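Local coordinates for protein PKS (Streptomyces albus, PDB 4OQJ) that probably acts as a ketosynthase of polyketide assembly, joining acyl units by carbon-carbon bond formation during biosynthesis of the antibiotic oxazolomycin, at residues V326-T331 against C360-V365; C244-A249 against G330-L335; Q303-V308 against P338-A343; C30-A35 against G377-I382. All blocks are in the same frame, centred on the assembly; numbering follows the deposited sequence.

Contact 1: V326-T331 against C360-V365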
loop_
_atom_site.group_PDB
_atom_site.type_symbol
_atom_site.label_atom_id
_atom_site.label_comp_id
_atom_site.label_asym_id
_atom_site.label_seq_id
_atom_site.Cartn_x
_atom_site.Cartn_y
_atom_site.Cartn_z
ATOM N N VAL A 326 0.739 26.636 0.127
ATOM C CA VAL A 326 0.383 25.355 0.732
ATOM C C VAL A 326 -1.097 25.069 0.525
ATOM O O VAL A 326 -1.957 25.897 0.829
ATOM C CB VAL A 326 0.694 25.301 2.259
ATOM C CG1 VAL A 326 0.070 24.058 2.905
ATOM C CG2 VAL A 326 2.189 25.320 2.506
ATOM N N GLU A 327 -1.373 23.880 0.008
ATOM C CA GLU A 327 -2.721 23.374 -0.098
ATOM C C GLU A 327 -2.980 22.584 1.174
ATOM O O GLU A 327 -2.485 21.469 1.342
ATOM C CB GLU A 327 -2.898 22.519 -1.361
ATOM C CG GLU A 327 -4.229 21.737 -1.469
ATOM C CD GLU A 327 -5.468 22.635 -1.644
ATOM O OE1 GLU A 327 -5.328 23.843 -1.938
ATOM O OE2 GLU A 327 -6.593 22.115 -1.492
ATOM N N ALA A 328 -3.741 23.201 2.064
ATOM C CA ALA A 328 -4.096 22.642 3.355
ATOM C C ALA A 328 -5.086 21.499 3.228
ATOM O O ALA A 328 -5.827 21.405 2.252
ATOM C CB ALA A 328 -4.682 23.714 4.224
ATOM N N HIS A 329 -5.088 20.623 4.222
ATOM C CA HIS A 329 -6.145 19.632 4.346
ATOM C C HIS A 329 -7.476 20.384 4.442
ATOM O O HIS A 329 -8.444 20.075 3.742
ATOM C CB HIS A 329 -5.880 18.756 5.568
ATOM C CG HIS A 329 -6.885 17.676 5.761
ATOM N ND1 HIS A 329 -7.147 16.723 4.802
ATOM C CD2 HIS A 329 -7.693 17.397 6.811
ATOM C CE1 HIS A 329 -8.079 15.900 5.250
ATOM N NE2 HIS A 329 -8.429 16.289 6.464
ATOM N N GLY A 330 -7.504 21.383 5.317
ATOM C CA GLY A 330 -8.438 22.497 5.193
ATOM C C GLY A 330 -9.921 22.180 5.267
ATOM O O GLY A 330 -10.681 22.551 4.373
ATOM N N THR A 331 -10.345 21.539 6.350
ATOM C CA THR A 331 -11.732 21.085 6.480
ATOM C C THR A 331 -12.671 22.076 7.171
ATOM O O THR A 331 -13.873 21.810 7.285
ATOM C CB THR A 331 -11.792 19.780 7.259
ATOM O OG1 THR A 331 -11.135 19.966 8.519
ATOM C CG2 THR A 331 -11.111 18.691 6.469
ATOM N N CYS A 360 3.699 33.179 2.316
ATOM C CA CYS A 360 3.238 31.915 1.725
ATOM C C CYS A 360 1.717 31.846 1.719
ATOM O O CYS A 360 1.075 31.899 2.758
ATOM C CB CYS A 360 3.817 30.700 2.473
ATOM S SG CYS A 360 3.437 29.083 1.723
ATOM N N ALA A 361 1.143 31.704 0.534
ATOM C CA ALA A 361 -0.296 31.580 0.402
ATOM C C ALA A 361 -0.771 30.224 0.907
ATOM O O ALA A 361 -0.059 29.219 0.823
ATOM C CB ALA A 361 -0.709 31.781 -1.047
ATOM N N LEU A 362 -1.987 30.221 1.434
ATOM C CA LEU A 362 -2.615 29.050 2.020
ATOM C C LEU A 362 -4.037 28.950 1.478
ATOM O O LEU A 362 -4.732 29.958 1.370
ATOM C CB LEU A 362 -2.613 29.167 3.552
ATOM C CG LEU A 362 -3.111 28.004 4.396
ATOM C CD1 LEU A 362 -2.145 26.833 4.343
ATOM C CD2 LEU A 362 -3.322 28.472 5.845
ATOM N N GLY A 363 -4.476 27.748 1.123
ATOM C CA GLY A 363 -5.814 27.589 0.584
ATOM C C GLY A 363 -6.350 26.188 0.769
ATOM O O GLY A 363 -5.616 25.293 1.189
ATOM N N SER A 364 -7.630 25.998 0.455
ATOM C CA SER A 364 -8.239 24.672 0.506
ATOM C C SER A 364 -9.272 24.465 -0.598
ATOM O O SER A 364 -10.262 25.206 -0.674
ATOM C CB SER A 364 -8.913 24.433 1.851
ATOM O OG SER A 364 -9.573 23.170 1.814
ATOM N N VAL A 365 -9.047 23.461 -1.445
ATOM C CA VAL A 365 -10.005 23.113 -2.498
ATOM C C VAL A 365 -11.303 22.557 -1.905
ATOM O O VAL A 365 -12.323 22.469 -2.588
ATOM C CB VAL A 365 -9.417 22.096 -3.489
ATOM C CG1 VAL A 365 -9.330 20.670 -2.873
ATOM C CG2 VAL A 365 -10.205 22.094 -4.781
#

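Contact 2: C244-A249 against G330-L335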
loop_
_atom_site.group_PDB
_atom_site.type_symbol
_atom_site.label_atom_id
_atom_site.label_comp_id
_atom_site.label_asym_id
_atom_site.label_seq_id
_atom_site.Cartn_x
_atom_site.Cartn_y
_atom_site.Cartn_z
ATOM N N CYS A 244 -18.147 25.332 3.099
ATOM C CA CYS A 244 -16.909 24.991 3.797
ATOM C C CYS A 244 -16.024 26.237 3.914
ATOM O O CYS A 244 -15.338 26.624 2.958
ATOM C CB CYS A 244 -16.182 23.872 3.048
ATOM S SG CYS A 244 -14.582 23.378 3.752
ATOM N N ARG A 245 -16.043 26.869 5.083
ATOM C CA ARG A 245 -15.461 28.208 5.218
ATOM C C ARG A 245 -14.077 28.134 5.847
ATOM O O ARG A 245 -13.856 28.624 6.958
ATOM C CB ARG A 245 -16.381 29.105 6.046
ATOM C CG ARG A 245 -17.826 29.118 5.559
ATOM C CD ARG A 245 -18.720 29.979 6.462
ATOM N NE ARG A 245 -20.132 29.869 6.095
ATOM C CZ ARG A 245 -20.709 30.555 5.111
ATOM N NH1 ARG A 245 -20.002 31.405 4.381
ATOM N NH2 ARG A 245 -21.998 30.385 4.849
ATOM N N ALA A 246 -13.143 27.541 5.105
ATOM C CA ALA A 246 -11.835 27.202 5.638
ATOM C C ALA A 246 -11.074 28.436 6.115
ATOM O O ALA A 246 -10.898 29.403 5.363
ATOM C CB ALA A 246 -11.010 26.449 4.586
ATOM N N PHE A 247 -10.640 28.363 7.373
ATOM C CA PHE A 247 -9.794 29.363 8.044
ATOM C C PHE A 247 -10.542 30.633 8.435
ATOM O O PHE A 247 -9.975 31.529 9.070
ATOM C CB PHE A 247 -8.588 29.688 7.164
ATOM C CG PHE A 247 -7.823 28.464 6.760
ATOM C CD1 PHE A 247 -7.235 27.668 7.732
ATOM C CD2 PHE A 247 -7.721 28.087 5.438
ATOM C CE1 PHE A 247 -6.542 26.522 7.390
ATOM C CE2 PHE A 247 -7.026 26.938 5.085
ATOM C CZ PHE A 247 -6.442 26.156 6.064
ATOM N N ASP A 248 -11.825 30.682 8.094
ATOM C CA ASP A 248 -12.673 31.831 8.400
ATOM C C ASP A 248 -13.177 31.781 9.836
ATOM O O ASP A 248 -13.237 30.713 10.447
ATOM C CB ASP A 248 -13.859 31.876 7.436
ATOM C CG ASP A 248 -14.706 33.127 7.595
ATOM O OD1 ASP A 248 -14.382 34.146 6.954
ATOM O OD2 ASP A 248 -15.703 33.085 8.344
ATOM N N ALA A 249 -13.560 32.937 10.367
ATOM C CA ALA A 249 -14.048 33.012 11.742
ATOM C C ALA A 249 -15.350 32.231 11.908
ATOM O O ALA A 249 -15.660 31.755 13.003
ATOM C CB ALA A 249 -14.241 34.465 12.154
ATOM N N GLY A 330 -7.504 21.383 5.317
ATOM C CA GLY A 330 -8.438 22.497 5.193
ATOM C C GLY A 330 -9.921 22.180 5.267
ATOM O O GLY A 330 -10.681 22.551 4.373
ATOM N N THR A 331 -10.345 21.539 6.350
ATOM C CA THR A 331 -11.732 21.085 6.480
ATOM C C THR A 331 -12.671 22.076 7.171
ATOM O O THR A 331 -13.873 21.810 7.285
ATOM C CB THR A 331 -11.792 19.780 7.259
ATOM O OG1 THR A 331 -11.135 19.966 8.519
ATOM C CG2 THR A 331 -11.111 18.691 6.469
ATOM N N ALA A 332 -12.125 23.201 7.632
ATOM C CA ALA A 332 -12.922 24.282 8.221
ATOM C C ALA A 332 -13.608 23.927 9.545
ATOM O O ALA A 332 -14.713 24.403 9.819
ATOM C CB ALA A 332 -13.983 24.769 7.206
ATOM N N THR A 333 -12.976 23.103 10.374
ATOM C CA THR A 333 -13.511 22.859 11.709
ATOM C C THR A 333 -12.884 23.871 12.665
ATOM O O THR A 333 -11.716 24.222 12.499
ATOM C CB THR A 333 -13.236 21.425 12.212
ATOM O OG1 THR A 333 -11.838 21.261 12.478
ATOM C CG2 THR A 333 -13.678 20.403 11.188
ATOM N N PRO A 334 -13.656 24.352 13.662
ATOM C CA PRO A 334 -13.133 25.308 14.650
ATOM C C PRO A 334 -11.894 24.804 15.387
ATOM O O PRO A 334 -11.019 25.596 15.713
ATOM C CB PRO A 334 -14.299 25.480 15.626
ATOM C CG PRO A 334 -15.496 25.170 14.839
ATOM C CD PRO A 334 -15.094 24.101 13.862
ATOM N N LEU A 335 -11.826 23.506 15.648
ATOM C CA LEU A 335 -10.674 22.938 16.337
ATOM C C LEU A 335 -9.536 22.688 15.359
ATOM O O LEU A 335 -8.381 22.982 15.656
ATOM C CB LEU A 335 -11.049 21.631 17.043
#

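Contact 3: Q303-V308 against P338-A343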
loop_
_atom_site.group_PDB
_atom_site.type_symbol
_atom_site.label_atom_id
_atom_site.label_comp_id
_atom_site.label_asym_id
_atom_site.label_seq_id
_atom_site.Cartn_x
_atom_site.Cartn_y
_atom_site.Cartn_z
ATOM N N GLN A 303 1.468 17.594 16.416
ATOM C CA GLN A 303 2.811 17.045 16.261
ATOM C C GLN A 303 2.939 16.123 15.070
ATOM O O GLN A 303 3.941 16.188 14.359
ATOM C CB GLN A 303 3.233 16.338 17.544
ATOM C CG GLN A 303 3.447 17.323 18.685
ATOM C CD GLN A 303 4.347 18.506 18.283
ATOM O OE1 GLN A 303 5.381 18.325 17.633
ATOM N NE2 GLN A 303 3.937 19.718 18.653
ATOM N N GLY A 304 1.927 15.289 14.829
ATOM C CA GLY A 304 1.944 14.393 13.690
ATOM C C GLY A 304 1.977 15.166 12.383
ATOM O O GLY A 304 2.736 14.844 11.465
ATOM N N GLN A 305 1.139 16.187 12.291
ATOM C CA GLN A 305 1.104 17.042 11.104
ATOM C C GLN A 305 2.431 17.794 10.924
ATOM O O GLN A 305 3.014 17.801 9.837
ATOM C CB GLN A 305 -0.041 18.048 11.191
ATOM C CG GLN A 305 -1.447 17.468 11.142
ATOM C CD GLN A 305 -2.508 18.574 11.210
ATOM O OE1 GLN A 305 -2.260 19.706 10.808
ATOM N NE2 GLN A 305 -3.673 18.251 11.741
ATOM N N ALA A 306 2.916 18.420 11.988
ATOM C CA ALA A 306 4.153 19.193 11.886
ATOM C C ALA A 306 5.295 18.294 11.398
ATOM O O ALA A 306 6.095 18.685 10.546
ATOM C CB ALA A 306 4.496 19.827 13.233
ATOM N N ALA A 307 5.365 17.081 11.931
ATOM C CA ALA A 307 6.443 16.161 11.566
ATOM C C ALA A 307 6.380 15.753 10.100
ATOM O O ALA A 307 7.403 15.696 9.422
ATOM C CB ALA A 307 6.406 14.922 12.437
ATOM N N VAL A 308 5.196 15.460 9.583
ATOM C CA VAL A 308 5.168 14.946 8.219
ATOM C C VAL A 308 5.509 16.079 7.231
ATOM O O VAL A 308 6.146 15.842 6.202
ATOM C CB VAL A 308 3.815 14.292 7.880
ATOM C CG1 VAL A 308 2.762 15.338 7.509
ATOM C CG2 VAL A 308 3.996 13.307 6.758
ATOM N N PRO A 338 -7.088 25.944 13.457
ATOM C CA PRO A 338 -5.928 26.486 14.189
ATOM C C PRO A 338 -4.811 25.465 14.351
ATOM O O PRO A 338 -3.638 25.820 14.307
ATOM C CB PRO A 338 -6.514 26.864 15.555
ATOM C CG PRO A 338 -7.966 27.103 15.278
ATOM C CD PRO A 338 -8.337 26.103 14.224
ATOM N N ILE A 339 -5.179 24.203 14.522
ATOM C CA ILE A 339 -4.193 23.140 14.658
ATOM C C ILE A 339 -3.373 22.992 13.368
ATOM O O ILE A 339 -2.142 22.853 13.417
ATOM C CB ILE A 339 -4.886 21.792 15.043
ATOM C CG1 ILE A 339 -5.249 21.825 16.542
ATOM C CG2 ILE A 339 -4.009 20.591 14.714
ATOM C CD1 ILE A 339 -5.827 20.551 17.091
ATOM N N GLU A 340 -4.029 23.038 12.213
ATOM C CA GLU A 340 -3.299 22.825 10.968
ATOM C C GLU A 340 -2.261 23.938 10.767
ATOM O O GLU A 340 -1.125 23.680 10.365
ATOM C CB GLU A 340 -4.240 22.749 9.754
ATOM C CG GLU A 340 -3.463 22.456 8.472
ATOM C CD GLU A 340 -4.322 21.942 7.329
ATOM O OE1 GLU A 340 -5.566 22.056 7.416
ATOM O OE2 GLU A 340 -3.735 21.419 6.347
ATOM N N VAL A 341 -2.642 25.165 11.075
ATOM C CA VAL A 341 -1.746 26.302 10.894
ATOM C C VAL A 341 -0.641 26.291 11.945
ATOM O O VAL A 341 0.497 26.653 11.657
ATOM C CB VAL A 341 -2.524 27.610 10.944
ATOM C CG1 VAL A 341 -1.587 28.809 10.847
ATOM C CG2 VAL A 341 -3.554 27.641 9.796
ATOM N N ALA A 342 -0.974 25.884 13.167
ATOM C CA ALA A 342 0.037 25.748 14.215
ATOM C C ALA A 342 1.091 24.722 13.805
ATOM O O ALA A 342 2.279 24.906 14.050
ATOM C CB ALA A 342 -0.604 25.348 15.536
ATOM N N ALA A 343 0.653 23.648 13.163
ATOM C CA ALA A 343 1.560 22.593 12.734
ATOM C C ALA A 343 2.459 23.069 11.594
ATOM O O ALA A 343 3.653 22.800 11.589
ATOM C CB ALA A 343 0.771 21.358 12.309
HETATM O O HOH W 1 -0.573 21.058 9.114
#

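Contact 4: C30-A35 against G377-I382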
loop_
_atom_site.group_PDB
_atom_site.type_symbol
_atom_site.label_atom_id
_atom_site.label_comp_id
_atom_site.label_asym_id
_atom_site.label_seq_id
_atom_site.Cartn_x
_atom_site.Cartn_y
_atom_site.Cartn_z
ATOM N N CYS A 30 -9.457 13.808 -13.777
ATOM C CA CYS A 30 -10.324 14.014 -12.642
ATOM C C CYS A 30 -11.760 14.219 -13.069
ATOM O O CYS A 30 -12.057 14.852 -14.097
ATOM C CB CYS A 30 -9.849 15.218 -11.816
ATOM S SG CYS A 30 -9.724 16.763 -12.780
ATOM N N ARG A 31 -12.647 13.677 -12.255
ATOM C CA ARG A 31 -14.063 13.977 -12.313
ATOM C C ARG A 31 -14.449 14.358 -10.897
ATOM O O ARG A 31 -14.501 13.505 -9.999
ATOM C CB ARG A 31 -14.861 12.783 -12.816
ATOM C CG ARG A 31 -14.326 12.251 -14.154
ATOM C CD ARG A 31 -14.717 10.821 -14.389
ATOM N NE ARG A 31 -14.464 10.417 -15.777
ATOM C CZ ARG A 31 -15.074 9.402 -16.373
ATOM N NH1 ARG A 31 -15.960 8.680 -15.692
ATOM N NH2 ARG A 31 -14.801 9.112 -17.648
ATOM N N PHE A 32 -14.653 15.657 -10.705
ATOM C CA PHE A 32 -14.955 16.252 -9.406
ATOM C C PHE A 32 -16.314 16.937 -9.541
ATOM O O PHE A 32 -16.811 17.103 -10.661
ATOM C CB PHE A 32 -13.874 17.256 -9.009
ATOM C CG PHE A 32 -12.509 16.649 -8.764
ATOM C CD1 PHE A 32 -12.362 15.390 -8.201
ATOM C CD2 PHE A 32 -11.367 17.357 -9.077
ATOM C CE1 PHE A 32 -11.100 14.855 -7.977
ATOM C CE2 PHE A 32 -10.112 16.818 -8.860
ATOM C CZ PHE A 32 -9.982 15.577 -8.289
ATOM N N PRO A 33 -16.931 17.344 -8.421
ATOM C CA PRO A 33 -18.169 18.117 -8.599
ATOM C C PRO A 33 -17.943 19.334 -9.480
ATOM O O PRO A 33 -16.976 20.070 -9.276
ATOM C CB PRO A 33 -18.537 18.533 -7.177
ATOM C CG PRO A 33 -17.903 17.477 -6.315
ATOM C CD PRO A 33 -16.600 17.158 -7.000
ATOM N N GLY A 34 -18.799 19.505 -10.482
ATOM C CA GLY A 34 -18.728 20.653 -11.364
ATOM C C GLY A 34 -17.627 20.582 -12.411
ATOM O O GLY A 34 -17.441 21.537 -13.166
ATOM N N ALA A 35 -16.905 19.465 -12.488
ATOM C CA ALA A 35 -15.762 19.385 -13.408
ATOM C C ALA A 35 -15.422 17.972 -13.783
ATOM O O ALA A 35 -14.921 17.220 -12.948
ATOM C CB ALA A 35 -14.528 20.044 -12.788
ATOM N N GLY A 377 -7.246 14.136 -1.352
ATOM C CA GLY A 377 -5.882 14.452 -1.704
ATOM C C GLY A 377 -5.679 14.615 -3.196
ATOM O O GLY A 377 -4.781 15.355 -3.615
HETATM N N MSE A 378 -6.479 13.923 -4.007
HETATM C CA MSE A 378 -6.397 14.105 -5.466
HETATM C C MSE A 378 -6.896 15.494 -5.847
HETATM O O MSE A 378 -6.296 16.178 -6.665
HETATM C CB MSE A 378 -7.225 13.049 -6.224
HETATM C CG MSE A 378 -6.535 11.705 -6.473
HETATM SE SE MSE A 378 -4.894 11.868 -7.529
HETATM C CE MSE A 378 -3.889 11.479 -6.018
ATOM N N ALA A 379 -8.001 15.915 -5.250
ATOM C CA ALA A 379 -8.529 17.236 -5.539
ATOM C C ALA A 379 -7.495 18.302 -5.131
ATOM O O ALA A 379 -7.261 19.268 -5.860
ATOM C CB ALA A 379 -9.858 17.452 -4.823
ATOM N N GLY A 380 -6.832 18.092 -4.002
ATOM C CA GLY A 380 -5.825 19.036 -3.520
ATOM C C GLY A 380 -4.549 19.054 -4.372
ATOM O O GLY A 380 -4.023 20.115 -4.692
ATOM N N LEU A 381 -4.050 17.873 -4.731
ATOM C CA LEU A 381 -2.822 17.764 -5.514
ATOM C C LEU A 381 -3.035 18.278 -6.936
ATOM O O LEU A 381 -2.207 19.034 -7.462
ATOM C CB LEU A 381 -2.329 16.314 -5.537
ATOM C CG LEU A 381 -1.073 16.003 -6.369
ATOM C CD1 LEU A 381 0.103 16.888 -5.978
ATOM C CD2 LEU A 381 -0.706 14.539 -6.211
ATOM N N ILE A 382 -4.151 17.895 -7.550
ATOM C CA ILE A 382 -4.409 18.299 -8.919
ATOM C C ILE A 382 -4.651 19.802 -8.988
ATOM O O ILE A 382 -4.188 20.421 -9.920
ATOM C CB ILE A 382 -5.575 17.507 -9.546
ATOM C CG1 ILE A 382 -5.109 16.067 -9.787
ATOM C CG2 ILE A 382 -5.994 18.125 -10.890
ATOM C CD1 ILE A 382 -6.190 15.097 -10.223
#

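Contact 1: V326-T331 against C360-V365
V326 and L362 lie side by side on neighbouring parallel strands and point the same way, V326 CG1 meeting L362 CD1 at 3.8 Å. The other branch, V326 CG2, reaches C360 SG, while A328 CB, two residues on, touches L362 CD1. Helix 336-348 covers this apolar face through F348, V341 and L344. The backbones are joined by V326 N to A361 O, G363 N to V326 O (3.1 Å) and A328 N to G363 O. E327 stands on the other face. With CG anti to the backbone N (chi1 171°) and a bend at chi2, its carboxylate curls over G363, where OE2 accepts V365 N on its syn lone pair, 2.8 Å away and nearly straight at 170°. OE1 turns instead to the Y325 hydroxyl and the K383 amine, so both oxygens are engaged and the group is fixed in rotation. Beyond the strands, S364 OG gives a hydrogen bond to G330 O (2.9 Å), approaching well to one side of the carbonyl (118° at oxygen), and also caps K366 N. Two parallel strands linked through helix 336-348 make a beta-alpha-beta crossover whose first strand runs out into the EAHGT sequence familiar from ketosynthases of the thiolase fold.

Contact 2: C244-A249 against G330-L335
A246 and A332 bring their CA atoms within 4.0 Å where two irregular loops meet, one shaped by the type II beta turn R245-D248 and the other by positive phi at both G330 and A332. In this thiolase-fold ketosynthase the second loop runs on from the EAHGT sequence toward helix 336-348, and the first precedes strand 259-267. The A332 methyl is at the middle of the contact. It points into the opposing loop and touches mainly backbone, lying 3.6 Å from A246 N. Its flank is closed by C244: the sulfur, anti to the backbone N (chi1 178°), comes alongside so that C244 SG stands 3.8 Å from A332 CB. The A246 methyl lies near the glycine carbonyl, A246 CB 3.9 Å from G330 O. The turn itself is closed by D248 N to R245 O (3.1 Å), and the D337 carboxylate ties the two loops together, one oxygen accepting F247 N and the other, weakly, A332 N. F247 leaves the turn pointing away, yet its ring swings back toward the glycine, approaching it obliquely, with F247 CZ 4.3 Å from G330 CA.

Contact 3: Q303-V308 against P338-A343
A343 is the tight point between helices 302-316 and 336-348. Its methyl points toward the neighbouring helix, settling 3.6 Å from Q305 CB and close to A306 N, and the A306 methyl answers from alongside, its CB 3.5 Å from A343 O. Methyl groups are the only side chains here, so the backbones come close: A306 CA and A343 CA are 4.4 Å apart. The axes of the two short segments cross at -40° with a closest approach of 8.6 Å. Both helices lie against the central sheet of the thiolase fold, V308 resting on strand 280-289, and Q305 and E340 on strand 430-436; strand 325-327 intervenes between them in the chain. Beyond the alanines the apolar contact gives way to a polar one that is just as close. Q305 extends beyond CG (chi2 -179°) across the next turn of the partner helix and sets its OE1 3.3 Å from E340 CA, without bonding to that helix directly. A water donates to Q305 OE1 at 2.7 Å and to E340 O at 3.0 Å, bridging the two helices. The E340 carboxylate itself reaches beyond this pair to accept the backbone N-H groups of H329 and G330, one on each oxygen. Only at the partly exposed margin is the fit looser, where the side chains of Q305 and I339 cross at about a right angle, with Q305 NE2 3.8 Å from I339 CG2.

Contact 4: C30-A35 against G377-I382
F32 N donates to A35 O at 2.7 Å; A35 N to F32 O closes the type II beta turn F32-A35, and the first bond pairs its two ends a second time, fixing the stem from which the F32 side chain projects toward helix 376-390. The ring, with CG beside the backbone N (chi1 -65°), leads with its far end: F32 CZ comes 3.5 Å from A379 CA, against the helix backbone itself. The A379 methyl lies over one face in a CH-pi contact, its CB 4.2 Å from the F32 ring centroid and 19° off the ring normal. C30 CB covers the opposite face, offset toward the rim, and the ring is sandwiched between C30 CB and the A379 methyl. I382 adds to the contact next to C30: its chain extends through CG1 to place I382 CD1 4.0 Å from C30 CB and 4.3 Å from F32 CZ, approaching the ring obliquely. M378, a selenomethionine, contributes its CB and backbone carbonyl carbon near F32 CZ, while its selenium end leads away. Between the two segments the contact is buried and apolar. It seats the end of strand 23-31, a strand of the central sheet of the thiolase fold, against helix 376-390. Helix 38-46 adds F41, edge-to-face with F32 and also touching C30 and I382, while helix 195-209 packs against M378 and L381.

From the N terminus, C30-A35 opens the longest loop, closed only at G377-I382, and the other three contacts are nested inside this span of contact 4. C244-A249 starts contact 2, Q303-V308 contact 3 and V326-T331 contact 1; their second segments follow in the same order, so contact 3 crosses both of the others. Contacts 1 and 2 share G330 and T331, where contact 2 ends and contact 1 begins. E340 carries contact 3 into that loop, and V365 and E327 of contact 1 meet A379 and G380 of contact 4. Together they tie the sheet to helices on its two faces and to the 244-249 loop.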